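Local coordinates for protein putative Nitroreductase (Anabaena variabilis ATCC 29413, PDB 3EO7) that binds flavin mononucleotide and probably works as an FMN-dependent oxidoreductase of the nitroreductase family, at residues R338-E343 and Q425-D430. Residues are numbered along the deposited sequence; the frame is centred on the assembly and turned at random.
Sequences RAYNGE and QELGRD. With FMN (flavin mononucleotide), chain B.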
loop_
_atom_site.group_PDB
_atom_site.type_symbol
_atom_site.label_atom_id
_atom_site.label_comp_id
_atom_site.label_asym_id
_atom_site.label_seq_id
_atom_site.Cartn_x
_atom_site.Cartn_y
_atom_site.Cartn_z
ATOM N N ARG A 338 18.049 4.779 5.480
ATOM C CA ARG A 338 18.858 5.437 4.470
ATOM C C ARG A 338 19.949 4.540 3.918
ATOM O O ARG A 338 20.216 4.567 2.720
ATOM C CB ARG A 338 19.500 6.706 5.044
ATOM C CG ARG A 338 20.411 7.458 4.045
ATOM C CD ARG A 338 21.255 8.600 4.682
ATOM N NE ARG A 338 21.842 9.457 3.641
ATOM C CZ ARG A 338 21.172 10.395 2.962
ATOM N NH1 ARG A 338 19.876 10.607 3.191
ATOM N NH2 ARG A 338 21.797 11.125 2.033
ATOM N N ALA A 339 20.561 3.749 4.784
ATOM C CA ALA A 339 21.699 2.922 4.399
ATOM C C ALA A 339 21.864 1.768 5.370
ATOM O O ALA A 339 21.489 1.880 6.537
ATOM C CB ALA A 339 22.989 3.781 4.355
ATOM N N TYR A 340 22.396 0.662 4.865
ATOM C CA TYR A 340 22.674 -0.528 5.652
ATOM C C TYR A 340 24.157 -0.639 5.919
ATOM O O TYR A 340 24.956 -0.100 5.174
ATOM C CB TYR A 340 22.226 -1.806 4.927
ATOM C CG TYR A 340 20.752 -1.766 4.597
ATOM C CD1 TYR A 340 19.827 -1.455 5.583
ATOM C CD2 TYR A 340 20.303 -2.088 3.324
ATOM C CE1 TYR A 340 18.457 -1.396 5.300
ATOM C CE2 TYR A 340 18.932 -2.040 3.011
ATOM C CZ TYR A 340 18.029 -1.719 4.004
ATOM O OH TYR A 340 16.682 -1.669 3.712
ATOM N N ASN A 341 24.503 -1.349 6.987
ATOM C CA ASN A 341 25.927 -1.595 7.312
ATOM C C ASN A 341 26.480 -2.853 6.660
ATOM O O ASN A 341 27.664 -3.168 6.815
ATOM C CB ASN A 341 26.168 -1.586 8.830
ATOM C CG ASN A 341 25.468 -2.708 9.563
ATOM O OD1 ASN A 341 24.954 -3.645 8.955
ATOM N ND2 ASN A 341 25.440 -2.615 10.895
ATOM N N GLY A 342 25.629 -3.596 5.963
ATOM C CA GLY A 342 26.040 -4.836 5.311
ATOM C C GLY A 342 26.025 -6.059 6.213
ATOM O O GLY A 342 26.328 -7.161 5.752
ATOM N N GLU A 343 25.679 -5.897 7.486
ATOM C CA GLU A 343 25.617 -7.036 8.386
ATOM C C GLU A 343 24.434 -7.934 8.045
ATOM O O GLU A 343 23.492 -7.506 7.384
ATOM C CB GLU A 343 25.544 -6.603 9.846
ATOM C CG GLU A 343 26.812 -5.960 10.354
ATOM C CD GLU A 343 26.697 -5.514 11.829
ATOM O OE1 GLU A 343 25.559 -5.371 12.367
ATOM O OE2 GLU A 343 27.762 -5.283 12.440
ATOM N N GLN A 425 21.447 1.795 -6.357
ATOM C CA GLN A 425 21.356 2.129 -4.937
ATOM C C GLN A 425 22.098 1.136 -4.057
ATOM O O GLN A 425 21.905 -0.078 -4.194
ATOM C CB GLN A 425 19.912 2.210 -4.494
ATOM C CG GLN A 425 19.167 3.346 -5.196
ATOM C CD GLN A 425 17.761 3.501 -4.690
ATOM O OE1 GLN A 425 17.552 3.997 -3.581
ATOM N NE2 GLN A 425 16.789 3.058 -5.476
ATOM N N GLU A 426 22.904 1.671 -3.136
ATOM C CA GLU A 426 23.640 0.859 -2.161
ATOM C C GLU A 426 22.696 0.052 -1.280
ATOM O O GLU A 426 23.081 -0.985 -0.731
ATOM C CB GLU A 426 24.577 1.716 -1.312
ATOM C CG GLU A 426 25.688 2.297 -2.123
ATOM C CD GLU A 426 26.661 3.135 -1.310
ATOM O OE1 GLU A 426 26.463 3.304 -0.077
ATOM O OE2 GLU A 426 27.642 3.617 -1.925
ATOM N N LEU A 427 21.463 0.503 -1.121
ATOM C CA LEU A 427 20.485 -0.307 -0.384
ATOM C C LEU A 427 20.386 -1.710 -0.965
ATOM O O LEU A 427 20.276 -2.667 -0.219
ATOM C CB LEU A 427 19.099 0.342 -0.383
ATOM C CG LEU A 427 18.937 1.596 0.478
ATOM C CD1 LEU A 427 17.600 2.339 0.104
ATOM C CD2 LEU A 427 18.985 1.319 1.992
ATOM N N GLY A 428 20.409 -1.828 -2.292
ATOM C CA GLY A 428 20.355 -3.163 -2.953
ATOM C C GLY A 428 21.650 -3.946 -2.752
ATOM O O GLY A 428 21.627 -5.159 -2.553
ATOM N N ARG A 429 22.794 -3.262 -2.779
ATOM C CA ARG A 429 24.047 -3.937 -2.574
ATOM C C ARG A 429 24.220 -4.468 -1.158
ATOM O O ARG A 429 24.767 -5.557 -0.982
ATOM C CB ARG A 429 25.208 -2.981 -2.836
ATOM C CG ARG A 429 26.610 -3.617 -2.809
ATOM C CD ARG A 429 27.686 -2.536 -2.871
ATOM N NE ARG A 429 27.619 -1.692 -1.690
ATOM C CZ ARG A 429 28.212 -0.514 -1.543
ATOM N NH1 ARG A 429 28.972 -0.005 -2.510
ATOM N NH2 ARG A 429 28.032 0.157 -0.414
ATOM N N ASP A 430 23.820 -3.667 -0.164
ATOM C CA ASP A 430 24.111 -3.936 1.249
ATOM C C ASP A 430 23.032 -4.640 2.046
ATOM O O ASP A 430 23.265 -5.015 3.193
ATOM C CB ASP A 430 24.464 -2.613 1.942
ATOM C CG ASP A 430 25.701 -1.945 1.338
ATOM O OD1 ASP A 430 26.564 -2.670 0.812
ATOM O OD2 ASP A 430 25.760 -0.699 1.344
HETATM N N1 FMN B . 13.724 5.046 -0.629
HETATM C C2 FMN B . 14.922 4.965 -1.319
HETATM O O2 FMN B . 15.973 5.323 -0.799
HETATM N N3 FMN B . 15.014 4.520 -2.611
HETATM C C4 FMN B . 13.913 4.160 -3.329
HETATM O O4 FMN B . 14.077 3.591 -4.425
HETATM C C4A FMN B . 12.685 4.220 -2.674
HETATM N N5 FMN B . 11.525 3.919 -3.361
HETATM C C5A FMN B . 10.295 3.893 -2.672
HETATM C C6 FMN B . 9.122 3.483 -3.295
HETATM C C7 FMN B . 7.901 3.479 -2.622
HETATM C C7M FMN B . 6.647 2.906 -3.300
HETATM C C8 FMN B . 7.841 3.888 -1.296
HETATM C C8M FMN B . 6.590 3.723 -0.457
HETATM C C9 FMN B . 9.014 4.302 -0.638
HETATM C C9A FMN B . 10.239 4.302 -1.327
HETATM N N10 FMN B . 11.400 4.719 -0.688
HETATM C C10 FMN B . 12.603 4.665 -1.338
HETATM C "C1'" FMN B . 11.360 5.398 0.666
HETATM C "C2'" FMN B . 10.886 6.836 0.604
HETATM O "O2'" FMN B . 11.969 7.686 0.168
HETATM C "C3'" FMN B . 10.365 7.251 1.979
HETATM O "O3'" FMN B . 9.175 6.521 2.292
HETATM C "C4'" FMN B . 10.135 8.767 2.130
HETATM O "O4'" FMN B . 11.383 9.499 1.968
HETATM C "C5'" FMN B . 9.521 9.071 3.483
HETATM O "O5'" FMN B . 10.327 8.629 4.541
HETATM P P FMN B . 9.808 7.597 5.622
HETATM O O1P FMN B . 9.514 6.283 4.906
HETATM O O2P FMN B . 10.960 7.466 6.612
HETATM O O3P FMN B . 8.577 8.134 6.290
HETATM O O HOH W 1 22.989 0.818 2.015
HETATM O O HOH W 2 22.730 -5.045 6.067
#
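Tyr340 packs against Leu427 and Asp430 where the loop after helix 325-333 meets the short helix 426-430, in a nitroreductase-type flavin domain. CB of Tyr340 lies 3.8 Å from CB of Asp430. CG of Tyr340 stands anti to the carbonyl carbon (chi1 -58°), setting the ring beside the backbone N, where one face meets CD2 of Leu427 in a CH-pi contact, 3.9 Å from the ring centroid. Ring atoms CD2 and CE2 of Tyr340 turn their edge to Leu427 O, each 3.6 Å from it; CZ lies 3.8 Å from Leu427 CD2. At the tip, OH hydrogen-bonds Thr506. The other methyl of Leu427, CD1, makes van der Waals contact with FMN O2, and at the helix N-cap OE1 of Gln425 accepts from FMN N3 while its NE2 donates to FMN O4, both nearly straight. Asp430 joins helix to loop: Arg429 grips it side-on, NE to OD1 and NH2 to OD2, Arg511 adds a salt bridge at OD2, and water 1 links OD2 to Tyr340 N. With an alanine at Asp430, Arg429 and Arg511 would probably lose one carboxylate partner, keeping Glu426, and that water bridge would go. CA of Gly342 points a C-H at Asp430 O, 3.5 Å away, and water 2 donates to the same oxygen at 2.9 Å.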